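Local coordinates for protein saframycin Mx1 synthetase B (Legionella pneumophila subsp. pneumophila, PDB 3KXW) that belongs to the AMP-binding enzyme family of the ANL clan and holds 5'-O-[(S)-(dodecanoyloxy)(hydroxy)phosphoryl]adenosine in its ligand pocket, at residues 304-309 with 321-326; 250-255 with 269-274; 549-552 with 556-559. All blocks are in the same frame, centred on the assembly; numbering follows the deposited sequence.

Contacts 1 and 2 are neighbours in the AMP-binding family region, their centres about 13 Å apart, whereas contact 3 belongs to the C-terminal Disco-interacting protein 2-like region, about 40 Å from contact 1 and about 37 Å from contact 2, centre to centre. Along the chain the order is contact 2, contact 1, contact 3. Helices 269-277 and 303-313 follow successive parallel strands of one mixed sheet and touch each other: T305 probably hydrogen-bonds D272, and Y271 packs on F309 and F323. A continuous buried core thus leads from helix 250-259 to strand 323-328, whose C326 meets the ligand, while contact 3 lies at the surface, where the loop after strand 539-544 leads into helix 554-567.

Contact 1. Residues 304-309 with 321-326. With 1ZZ (5'-O-[(S)-(dodecanoyloxy)(hydroxy)phosphoryl]adenosine), chain B.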
loop_
_atom_site.group_PDB
_atom_site.type_symbol
_atom_site.label_atom_id
_atom_site.label_comp_id
_atom_site.label_asym_id
_atom_site.label_seq_id
_atom_site.Cartn_x
_atom_site.Cartn_y
_atom_site.Cartn_z
ATOM N N GLU A 304 -6.034 -18.996 5.183
ATOM C CA GLU A 304 -7.164 -18.915 6.105
ATOM C C GLU A 304 -8.015 -17.647 5.859
ATOM O O GLU A 304 -9.240 -17.706 5.865
ATOM C CB GLU A 304 -6.705 -19.016 7.568
ATOM C CG GLU A 304 -7.857 -18.943 8.580
ATOM C CD GLU A 304 -7.392 -19.109 10.039
ATOM O OE1 GLU A 304 -6.479 -18.376 10.483
ATOM O OE2 GLU A 304 -7.952 -19.972 10.748
ATOM N N THR A 305 -7.348 -16.513 5.657
ATOM C CA THR A 305 -8.024 -15.275 5.291
ATOM C C THR A 305 -8.906 -15.429 4.077
ATOM O O THR A 305 -10.057 -15.003 4.085
ATOM C CB THR A 305 -7.014 -14.153 4.994
ATOM O OG1 THR A 305 -6.252 -13.897 6.172
ATOM C CG2 THR A 305 -7.735 -12.876 4.551
HETATM N N MSE A 306 -8.367 -16.004 3.010
HETATM C CA MSE A 306 -9.142 -16.083 1.779
HETATM C C MSE A 306 -10.287 -17.083 1.885
HETATM O O MSE A 306 -11.351 -16.887 1.293
HETATM C CB MSE A 306 -8.247 -16.367 0.571
HETATM C CG MSE A 306 -7.340 -15.190 0.305
HETATM SE SE MSE A 306 -6.129 -15.351 -1.201
HETATM C CE MSE A 306 -4.906 -16.628 -0.408
ATOM N N GLU A 307 -10.065 -18.150 2.639
ATOM C CA GLU A 307 -11.102 -19.160 2.798
ATOM C C GLU A 307 -12.237 -18.570 3.625
ATOM O O GLU A 307 -13.389 -18.761 3.274
ATOM C CB GLU A 307 -10.536 -20.450 3.400
ATOM C CG GLU A 307 -11.567 -21.520 3.796
ATOM C CD GLU A 307 -12.374 -22.105 2.639
ATOM O OE1 GLU A 307 -12.037 -21.907 1.458
ATOM O OE2 GLU A 307 -13.374 -22.796 2.926
ATOM N N HIS A 308 -11.905 -17.842 4.700
ATOM C CA HIS A 308 -12.904 -17.144 5.515
ATOM C C HIS A 308 -13.722 -16.189 4.678
ATOM O O HIS A 308 -14.933 -16.124 4.818
ATOM C CB HIS A 308 -12.267 -16.323 6.632
ATOM C CG HIS A 308 -11.797 -17.124 7.803
ATOM N ND1 HIS A 308 -11.276 -16.538 8.934
ATOM C CD2 HIS A 308 -11.763 -18.460 8.019
ATOM C CE1 HIS A 308 -10.938 -17.477 9.801
ATOM N NE2 HIS A 308 -11.219 -18.653 9.268
ATOM N N PHE A 309 -13.049 -15.431 3.819
ATOM C CA PHE A 309 -13.734 -14.450 2.994
ATOM C C PHE A 309 -14.639 -15.140 1.974
ATOM O O PHE A 309 -15.763 -14.704 1.720
ATOM C CB PHE A 309 -12.721 -13.560 2.262
ATOM C CG PHE A 309 -13.360 -12.410 1.551
ATOM C CD1 PHE A 309 -13.589 -11.221 2.218
ATOM C CD2 PHE A 309 -13.752 -12.529 0.230
ATOM C CE1 PHE A 309 -14.193 -10.127 1.576
ATOM C CE2 PHE A 309 -14.371 -11.455 -0.422
ATOM C CZ PHE A 309 -14.575 -10.251 0.249
ATOM N N GLU A 321 -11.991 -18.464 -6.947
ATOM C CA GLU A 321 -11.083 -18.417 -8.082
ATOM C C GLU A 321 -10.717 -16.971 -8.437
ATOM O O GLU A 321 -9.762 -16.727 -9.161
ATOM C CB GLU A 321 -11.730 -19.076 -9.321
ATOM C CG GLU A 321 -11.933 -20.581 -9.223
ATOM C CD GLU A 321 -13.078 -20.976 -8.292
ATOM O OE1 GLU A 321 -13.939 -20.124 -8.007
ATOM O OE2 GLU A 321 -13.106 -22.146 -7.844
ATOM N N ALA A 322 -11.505 -16.019 -7.963
ATOM C CA ALA A 322 -11.206 -14.615 -8.224
ATOM C C ALA A 322 -9.916 -14.177 -7.505
ATOM O O ALA A 322 -9.209 -13.255 -7.953
ATOM C CB ALA A 322 -12.372 -13.739 -7.786
ATOM N N PHE A 323 -9.600 -14.828 -6.388
ATOM C CA PHE A 323 -8.483 -14.373 -5.559
ATOM C C PHE A 323 -7.198 -14.473 -6.329
ATOM O O PHE A 323 -6.933 -15.504 -6.954
ATOM C CB PHE A 323 -8.359 -15.193 -4.275
ATOM C CG PHE A 323 -9.120 -14.624 -3.118
ATOM C CD1 PHE A 323 -8.855 -13.339 -2.658
ATOM C CD2 PHE A 323 -10.072 -15.377 -2.452
ATOM C CE1 PHE A 323 -9.533 -12.830 -1.563
ATOM C CE2 PHE A 323 -10.762 -14.863 -1.383
ATOM C CZ PHE A 323 -10.475 -13.586 -0.922
ATOM N N TYR A 324 -6.395 -13.404 -6.271
ATOM C CA TYR A 324 -5.198 -13.296 -7.095
ATOM C C TYR A 324 -4.048 -12.789 -6.240
ATOM O O TYR A 324 -3.814 -11.580 -6.179
ATOM C CB TYR A 324 -5.440 -12.323 -8.253
ATOM C CG TYR A 324 -4.332 -12.279 -9.283
ATOM C CD1 TYR A 324 -4.319 -13.156 -10.351
ATOM C CD2 TYR A 324 -3.300 -11.352 -9.183
ATOM C CE1 TYR A 324 -3.317 -13.116 -11.313
ATOM C CE2 TYR A 324 -2.277 -11.303 -10.146
ATOM C CZ TYR A 324 -2.292 -12.199 -11.202
ATOM O OH TYR A 324 -1.283 -12.160 -12.136
ATOM N N PRO A 325 -3.337 -13.717 -5.571
ATOM C CA PRO A 325 -2.136 -13.364 -4.811
ATOM C C PRO A 325 -1.104 -12.778 -5.757
ATOM O O PRO A 325 -0.996 -13.221 -6.897
ATOM C CB PRO A 325 -1.656 -14.710 -4.254
ATOM C CG PRO A 325 -2.881 -15.570 -4.240
ATOM C CD PRO A 325 -3.684 -15.140 -5.437
ATOM N N CYS A 326 -0.363 -11.777 -5.303
ATOM C CA CYS A 326 0.694 -11.202 -6.138
ATOM C C CYS A 326 1.749 -10.608 -5.232
ATOM O O CYS A 326 1.475 -10.304 -4.066
ATOM C CB CYS A 326 0.133 -10.122 -7.096
ATOM S SG CYS A 326 -1.017 -8.938 -6.375
HETATM P P 1ZZ B . 6.031 -1.652 -0.769
HETATM C C1 1ZZ B . -4.604 -3.238 -10.689
HETATM N N1 1ZZ B . 5.144 -7.933 0.270
HETATM O O1 1ZZ B . 3.572 -3.735 -1.249
HETATM C C2 1ZZ B . -3.929 -3.662 -9.378
HETATM N N2 1ZZ B . 3.830 -8.491 -1.452
HETATM O O2 1ZZ B . 4.959 -1.995 -1.993
HETATM C C3 1ZZ B . -2.560 -4.310 -9.618
HETATM N N3 1ZZ B . 5.160 -10.264 1.470
HETATM O O3 1ZZ B . 7.248 -1.121 -1.346
HETATM C C4 1ZZ B . -1.728 -4.323 -8.326
HETATM N N4 1ZZ B . 3.803 -11.870 0.290
HETATM O O4 1ZZ B . 5.339 -0.570 0.208
HETATM C C5 1ZZ B . -0.565 -5.328 -8.373
HETATM N N5 1ZZ B . 2.704 -11.465 -1.731
HETATM O O5 1ZZ B . 6.352 -3.006 0.150
HETATM C C6 1ZZ B . 0.112 -5.345 -6.995
HETATM O O6 1ZZ B . 5.840 -5.668 1.006
HETATM C C7 1ZZ B . 1.226 -6.355 -6.628
HETATM O O7 1ZZ B . 8.026 -7.408 1.819
HETATM C C8 1ZZ B . 1.758 -6.405 -5.182
HETATM O O8 1ZZ B . 9.084 -6.128 -0.018
HETATM C C9 1ZZ B . 2.815 -5.304 -4.998
HETATM C C10 1ZZ B . 2.920 -4.756 -3.554
HETATM C C11 1ZZ B . 3.811 -3.482 -3.584
HETATM C C12 1ZZ B . 4.490 -3.325 -2.210
HETATM C C13 1ZZ B . 6.797 -4.204 -0.448
HETATM C C14 1ZZ B . 6.956 -5.192 0.528
HETATM C C15 1ZZ B . 7.783 -6.431 0.025
HETATM C C16 1ZZ B . 7.466 -7.408 0.855
HETATM C C17 1ZZ B . 6.044 -7.167 1.008
HETATM C C18 1ZZ B . 4.485 -7.510 -0.955
HETATM C C19 1ZZ B . 4.001 -9.642 -0.515
HETATM C C20 1ZZ B . 4.807 -9.314 0.451
HETATM C C21 1ZZ B . 4.654 -11.473 1.430
HETATM C C22 1ZZ B . 3.499 -11.069 -0.596
#
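The side chain of M306, modelled as selenomethionine, is laid lengthwise across one face of the F323 ring instead of meeting it with its end alone. CB sits over the CE2 side, 3.5 Å from that atom; CG stands above the ring centre, 3.5 Å from the centroid and only 4° off the normal; SE passes on toward CG and CD1 of F323, 4.0 Å from the centroid. With chi2 extended (-180°), SE is carried away from CA and onward past the ring centre, and the bend at chi3 then turns the methyl away. The result is a CH-pi contact joined to a Met-aromatic one. A flexible, polarisable chain suits such a flat partner.

F309, one helical turn further on, brings CD2 to within 3.6 Å of CZ of F323, the two rings set obliquely with their planes at 71°. F318 and F313 add further aromatic neighbours to F309. P325 reaches only the far end of M306, its CG 4.5 Å from SE, and both residues also touch V374 and Y345.

Helix 303-313 is here packed against strand 323-328, the second strand of the beta-alpha-beta unit that begins with strand 293-296. Farther along that strand, the carbonyl oxygen of C326 accepts a hydrogen bond from N5 of the bound 5'-O-[(S)-(dodecanoyloxy)(hydroxy)phosphoryl]adenosine at 2.9 Å, while SG lies beside the ligand chain. No hydrogen bond crosses between helix and strand, so dispersion and ring-face contacts join them, while the same strand offers the ligand a polar carbonyl.

Contact 2. Residues 250-255 with 269-274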
loop_
_atom_site.group_PDB
_atom_site.type_symbol
_atom_site.label_atom_id
_atom_site.label_comp_id
_atom_site.label_asym_id
_atom_site.label_seq_id
_atom_site.Cartn_x
_atom_site.Cartn_y
_atom_site.Cartn_z
ATOM N N LEU A 250 -18.296 -2.649 4.491
ATOM C CA LEU A 250 -19.372 -3.060 3.600
ATOM C C LEU A 250 -19.425 -2.180 2.356
ATOM O O LEU A 250 -19.782 -2.659 1.273
ATOM C CB LEU A 250 -20.724 -2.999 4.315
ATOM C CG LEU A 250 -21.925 -3.227 3.407
ATOM C CD1 LEU A 250 -21.879 -4.623 2.843
ATOM C CD2 LEU A 250 -23.199 -3.003 4.211
ATOM N N SER A 251 -19.082 -0.900 2.489
ATOM C CA SER A 251 -19.183 -0.010 1.327
ATOM C C SER A 251 -18.271 -0.453 0.173
ATOM O O SER A 251 -18.594 -0.246 -0.991
ATOM C CB SER A 251 -18.978 1.466 1.684
ATOM O OG SER A 251 -17.635 1.709 2.041
ATOM N N TRP A 252 -17.151 -1.093 0.488
ATOM C CA TRP A 252 -16.309 -1.658 -0.574
ATOM C C TRP A 252 -17.108 -2.626 -1.452
ATOM O O TRP A 252 -17.052 -2.572 -2.682
ATOM C CB TRP A 252 -15.128 -2.402 0.043
ATOM C CG TRP A 252 -14.081 -2.933 -0.933
ATOM C CD1 TRP A 252 -13.882 -2.555 -2.227
ATOM C CD2 TRP A 252 -13.059 -3.887 -0.629
ATOM N NE1 TRP A 252 -12.806 -3.235 -2.760
ATOM C CE2 TRP A 252 -12.275 -4.049 -1.793
ATOM C CE3 TRP A 252 -12.717 -4.608 0.525
ATOM C CZ2 TRP A 252 -11.175 -4.921 -1.849
ATOM C CZ3 TRP A 252 -11.628 -5.495 0.466
ATOM C CH2 TRP A 252 -10.867 -5.637 -0.718
ATOM N N LEU A 253 -17.833 -3.526 -0.812
ATOM C CA LEU A 253 -18.551 -4.578 -1.532
ATOM C C LEU A 253 -19.834 -4.033 -2.166
ATOM O O LEU A 253 -20.226 -4.459 -3.253
ATOM C CB LEU A 253 -18.822 -5.777 -0.614
ATOM C CG LEU A 253 -17.611 -6.250 0.198
ATOM C CD1 LEU A 253 -18.025 -7.455 1.045
ATOM C CD2 LEU A 253 -16.406 -6.620 -0.679
ATOM N N LYS A 254 -20.478 -3.078 -1.498
ATOM C CA LYS A 254 -21.596 -2.346 -2.114
ATOM C C LYS A 254 -21.193 -1.623 -3.402
ATOM O O LYS A 254 -21.904 -1.689 -4.423
ATOM C CB LYS A 254 -22.197 -1.325 -1.151
ATOM C CG LYS A 254 -23.134 -1.922 -0.131
ATOM C CD LYS A 254 -23.900 -0.784 0.577
ATOM C CE LYS A 254 -24.936 -1.310 1.566
ATOM N NZ LYS A 254 -25.639 -0.194 2.286
ATOM N N HIS A 255 -20.069 -0.923 -3.373
ATOM C CA HIS A 255 -19.627 -0.240 -4.595
ATOM C C HIS A 255 -19.215 -1.203 -5.696
ATOM O O HIS A 255 -19.489 -0.943 -6.865
ATOM C CB HIS A 255 -18.524 0.775 -4.311
ATOM C CG HIS A 255 -19.015 1.959 -3.549
ATOM N ND1 HIS A 255 -18.256 2.626 -2.615
ATOM C CD2 HIS A 255 -20.220 2.573 -3.566
ATOM C CE1 HIS A 255 -18.963 3.621 -2.107
ATOM N NE2 HIS A 255 -20.155 3.612 -2.669
ATOM N N PHE A 269 -4.936 -8.228 5.036
ATOM C CA PHE A 269 -5.756 -7.898 6.217
ATOM C C PHE A 269 -7.193 -7.440 5.885
ATOM O O PHE A 269 -8.126 -7.644 6.677
ATOM C CB PHE A 269 -5.077 -6.815 7.067
ATOM C CG PHE A 269 -5.427 -5.423 6.635
ATOM C CD1 PHE A 269 -6.550 -4.792 7.141
ATOM C CD2 PHE A 269 -4.642 -4.755 5.693
ATOM C CE1 PHE A 269 -6.905 -3.524 6.722
ATOM C CE2 PHE A 269 -4.995 -3.481 5.277
ATOM C CZ PHE A 269 -6.127 -2.870 5.795
ATOM N N ALA A 270 -7.374 -6.785 4.738
ATOM C CA ALA A 270 -8.663 -6.140 4.484
ATOM C C ALA A 270 -9.784 -7.160 4.239
ATOM O O ALA A 270 -10.971 -6.881 4.498
ATOM C CB ALA A 270 -8.552 -5.137 3.318
ATOM N N TYR A 271 -9.417 -8.343 3.755
ATOM C CA TYR A 271 -10.393 -9.411 3.586
ATOM C C TYR A 271 -10.874 -9.907 4.973
ATOM O O TYR A 271 -12.068 -10.114 5.195
ATOM C CB TYR A 271 -9.844 -10.530 2.668
ATOM C CG TYR A 271 -9.556 -10.041 1.244
ATOM C CD1 TYR A 271 -10.588 -9.786 0.357
ATOM C CD2 TYR A 271 -8.255 -9.822 0.814
ATOM C CE1 TYR A 271 -10.348 -9.321 -0.938
ATOM C CE2 TYR A 271 -7.991 -9.352 -0.474
ATOM C CZ TYR A 271 -9.041 -9.103 -1.342
ATOM O OH TYR A 271 -8.794 -8.645 -2.603
ATOM N N ASP A 272 -9.948 -10.043 5.913
ATOM C CA ASP A 272 -10.301 -10.414 7.273
ATOM C C ASP A 272 -11.154 -9.346 7.905
ATOM O O ASP A 272 -12.063 -9.637 8.671
ATOM C CB ASP A 272 -9.057 -10.593 8.128
ATOM C CG ASP A 272 -8.341 -11.895 7.843
ATOM O OD1 ASP A 272 -9.000 -12.949 7.789
ATOM O OD2 ASP A 272 -7.119 -11.844 7.661
ATOM N N TYR A 273 -10.842 -8.096 7.589
ATOM C CA TYR A 273 -11.550 -6.967 8.174
ATOM C C TYR A 273 -13.014 -6.971 7.728
ATOM O O TYR A 273 -13.910 -6.694 8.533
ATOM C CB TYR A 273 -10.847 -5.669 7.782
ATOM C CG TYR A 273 -11.296 -4.443 8.532
ATOM C CD1 TYR A 273 -10.924 -4.209 9.851
ATOM C CD2 TYR A 273 -12.077 -3.505 7.904
ATOM C CE1 TYR A 273 -11.359 -3.049 10.529
ATOM C CE2 TYR A 273 -12.487 -2.377 8.543
ATOM C CZ TYR A 273 -12.142 -2.141 9.845
ATOM O OH TYR A 273 -12.621 -0.959 10.397
ATOM N N CYS A 274 -13.240 -7.261 6.445
ATOM C CA CYS A 274 -14.610 -7.456 5.932
ATOM C C CYS A 274 -15.357 -8.577 6.639
ATOM O O CYS A 274 -16.503 -8.402 7.050
ATOM C CB CYS A 274 -14.596 -7.756 4.441
ATOM S SG CYS A 274 -14.198 -6.333 3.395
#
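The indole of W252 meets C274 at its edge, near the ring plane, with SG 3.7 Å from CE3, while the neighbouring L253 lays CD2 over one face toward the rim. Y271 approaches the far end of the six-membered ring, its CE1 3.7 Å from CH2 of W252. The two rings are tilted by 40°, their centroids 5.5 Å apart, in an oblique arrangement that is neither a stack nor edge-to-face. W214 supplies a true edge-to-face partner for the indole.

W252 reaches so far because its CG is anti to the backbone N (chi1 -174°), which projects the indole from helix 250-259 across to helix 269-277. There A270 and C274, one turn apart, present a methyl and a thiol, both small enough to let the large ring come close. The methyl CB of A270 stays 4.2 Å from CZ3 of W252. The sulfur gives a Cys sulfur-aromatic contact from the rim, not from above the ring.

Both aromatic residues also carry a polar atom into this buried setting, and each finds a partner beyond the two segments: NE1 of W252 bonds OG of S264, and OH of Y271 bonds the carbonyl oxygen of F295. These bonds tie the pyrrole N-H to strand 263-266 and the phenol oxygen to strand 293-296; the off-axis N-H bond would help fix the indole's rotation.

The segment axes run nearly at right angles, 97° apart with a closest approach of 11.0 Å, so the helices meet over a compact patch. Helix 269-277 connects the parallel strands 263-266 and 293-296, and the arrangement is that of an alpha/beta layer in which a tryptophan from the preceding helix fills the junction between a beta-alpha-beta crossover helix and its sheet.

Contact 3. Residues 549-552 with 556-559; sequences PHTT and IRRN
T551 faces R557 across a tight change of direction: its extended backbone (phi -171°, psi 154°) belongs to a loop without regular structure, R557 to the early part of helix 554-567, and their CA atoms lie 6.7 Å apart.

The methyl CG2 of T551 rests over one face of the R557 guanidinium, 3.9 Å from CZ, and the same methyl touches CB of the arginine. A bend at chi3 (-70°) folds the arginine chain back toward the loop and makes this overlap possible. NH2 also comes close to the carbonyl oxygen of T551, but the angle is poor and the pair does not count as a hydrogen bond. On the other branch, OG1 of T551 packs 3.8 Å from CB of I556.

Threonine suits the position because its two branches do different work: the methyl rests on the guanidinium, and the hydroxyl bonds the backbone N of S553, forming an ST turn. S553 OG in turn makes a weak hydrogen bond to the backbone N of I556. The sequence here probably corresponds to the last core motif of adenylate-forming enzymes, with an ST turn at T551 to S553 leading straight into helix 554-567 at the surface.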
loop_
_atom_site.group_PDB
_atom_site.type_symbol
_atom_site.label_atom_id
_atom_site.label_comp_id
_atom_site.label_asym_id
_atom_site.label_seq_id
_atom_site.Cartn_x
_atom_site.Cartn_y
_atom_site.Cartn_z
ATOM N N PRO A 549 2.135 -2.335 35.938
ATOM C CA PRO A 549 2.866 -1.771 37.078
ATOM C C PRO A 549 3.287 -0.322 36.828
ATOM O O PRO A 549 3.551 0.059 35.681
ATOM C CB PRO A 549 4.095 -2.689 37.201
ATOM C CG PRO A 549 3.718 -3.953 36.474
ATOM C CD PRO A 549 2.822 -3.497 35.349
ATOM N N HIS A 550 3.334 0.480 37.888
ATOM C CA HIS A 550 3.774 1.858 37.753
ATOM C C HIS A 550 5.155 1.894 37.129
ATOM O O HIS A 550 6.041 1.113 37.496
ATOM C CB HIS A 550 3.811 2.577 39.104
ATOM C CG HIS A 550 4.594 3.855 39.075
ATOM N ND1 HIS A 550 4.041 5.062 38.693
ATOM C CD2 HIS A 550 5.896 4.108 39.347
ATOM C CE1 HIS A 550 4.967 6.005 38.744
ATOM N NE2 HIS A 550 6.103 5.453 39.138
ATOM N N THR A 551 5.336 2.800 36.179
ATOM C CA THR A 551 6.638 3.003 35.567
ATOM C C THR A 551 6.594 4.225 34.680
ATOM O O THR A 551 5.539 4.618 34.180
ATOM C CB THR A 551 7.118 1.770 34.741
ATOM O OG1 THR A 551 8.357 2.077 34.080
ATOM C CG2 THR A 551 6.079 1.383 33.692
ATOM N N THR A 552 7.752 4.834 34.494
ATOM C CA THR A 552 7.861 5.989 33.638
ATOM C C THR A 552 8.498 5.527 32.330
ATOM O O THR A 552 8.847 6.344 31.488
ATOM C CB THR A 552 8.722 7.089 34.296
ATOM O OG1 THR A 552 10.036 6.582 34.559
ATOM C CG2 THR A 552 8.106 7.526 35.612
ATOM N N ILE A 556 9.722 -0.844 29.837
ATOM C CA ILE A 556 9.385 -1.696 30.971
ATOM C C ILE A 556 7.910 -2.114 30.930
ATOM O O ILE A 556 7.557 -3.292 31.130
ATOM C CB ILE A 556 9.683 -0.966 32.311
ATOM C CG1 ILE A 556 11.167 -0.581 32.391
ATOM C CG2 ILE A 556 9.272 -1.824 33.497
ATOM C CD1 ILE A 556 12.108 -1.760 32.248
ATOM N N ARG A 557 7.043 -1.148 30.657
ATOM C CA ARG A 557 5.610 -1.411 30.583
ATOM C C ARG A 557 5.321 -2.425 29.477
ATOM O O ARG A 557 4.544 -3.363 29.647
ATOM C CB ARG A 557 4.874 -0.095 30.305
ATOM C CG ARG A 557 3.374 -0.129 30.548
ATOM C CD ARG A 557 2.739 1.231 30.293
ATOM N NE ARG A 557 3.125 2.207 31.301
ATOM C CZ ARG A 557 3.863 3.287 31.056
ATOM N NH1 ARG A 557 4.286 3.541 29.822
ATOM N NH2 ARG A 557 4.169 4.118 32.041
ATOM N N ARG A 558 5.952 -2.199 28.334
ATOM C CA ARG A 558 5.784 -3.021 27.142
ATOM C C ARG A 558 6.277 -4.443 27.389
ATOM O O ARG A 558 5.631 -5.421 26.995
ATOM C CB ARG A 558 6.611 -2.372 26.030
ATOM C CG ARG A 558 6.392 -2.865 24.660
ATOM C CD ARG A 558 7.103 -1.944 23.661
ATOM N NE ARG A 558 6.865 -0.526 23.924
ATOM C CZ ARG A 558 7.830 0.380 24.040
ATOM N NH1 ARG A 558 9.093 0.020 23.900
ATOM N NH2 ARG A 558 7.536 1.655 24.259
ATOM N N ASN A 559 7.423 -4.565 28.051
ATOM C CA ASN A 559 7.959 -5.890 28.375
ATOM C C ASN A 559 7.082 -6.669 29.342
ATOM O O ASN A 559 6.953 -7.882 29.232
ATOM C CB ASN A 559 9.384 -5.786 28.916
ATOM C CG ASN A 559 10.365 -5.330 27.860
ATOM O OD1 ASN A 559 10.096 -5.450 26.664
ATOM N ND2 ASN A 559 11.505 -4.782 28.294
#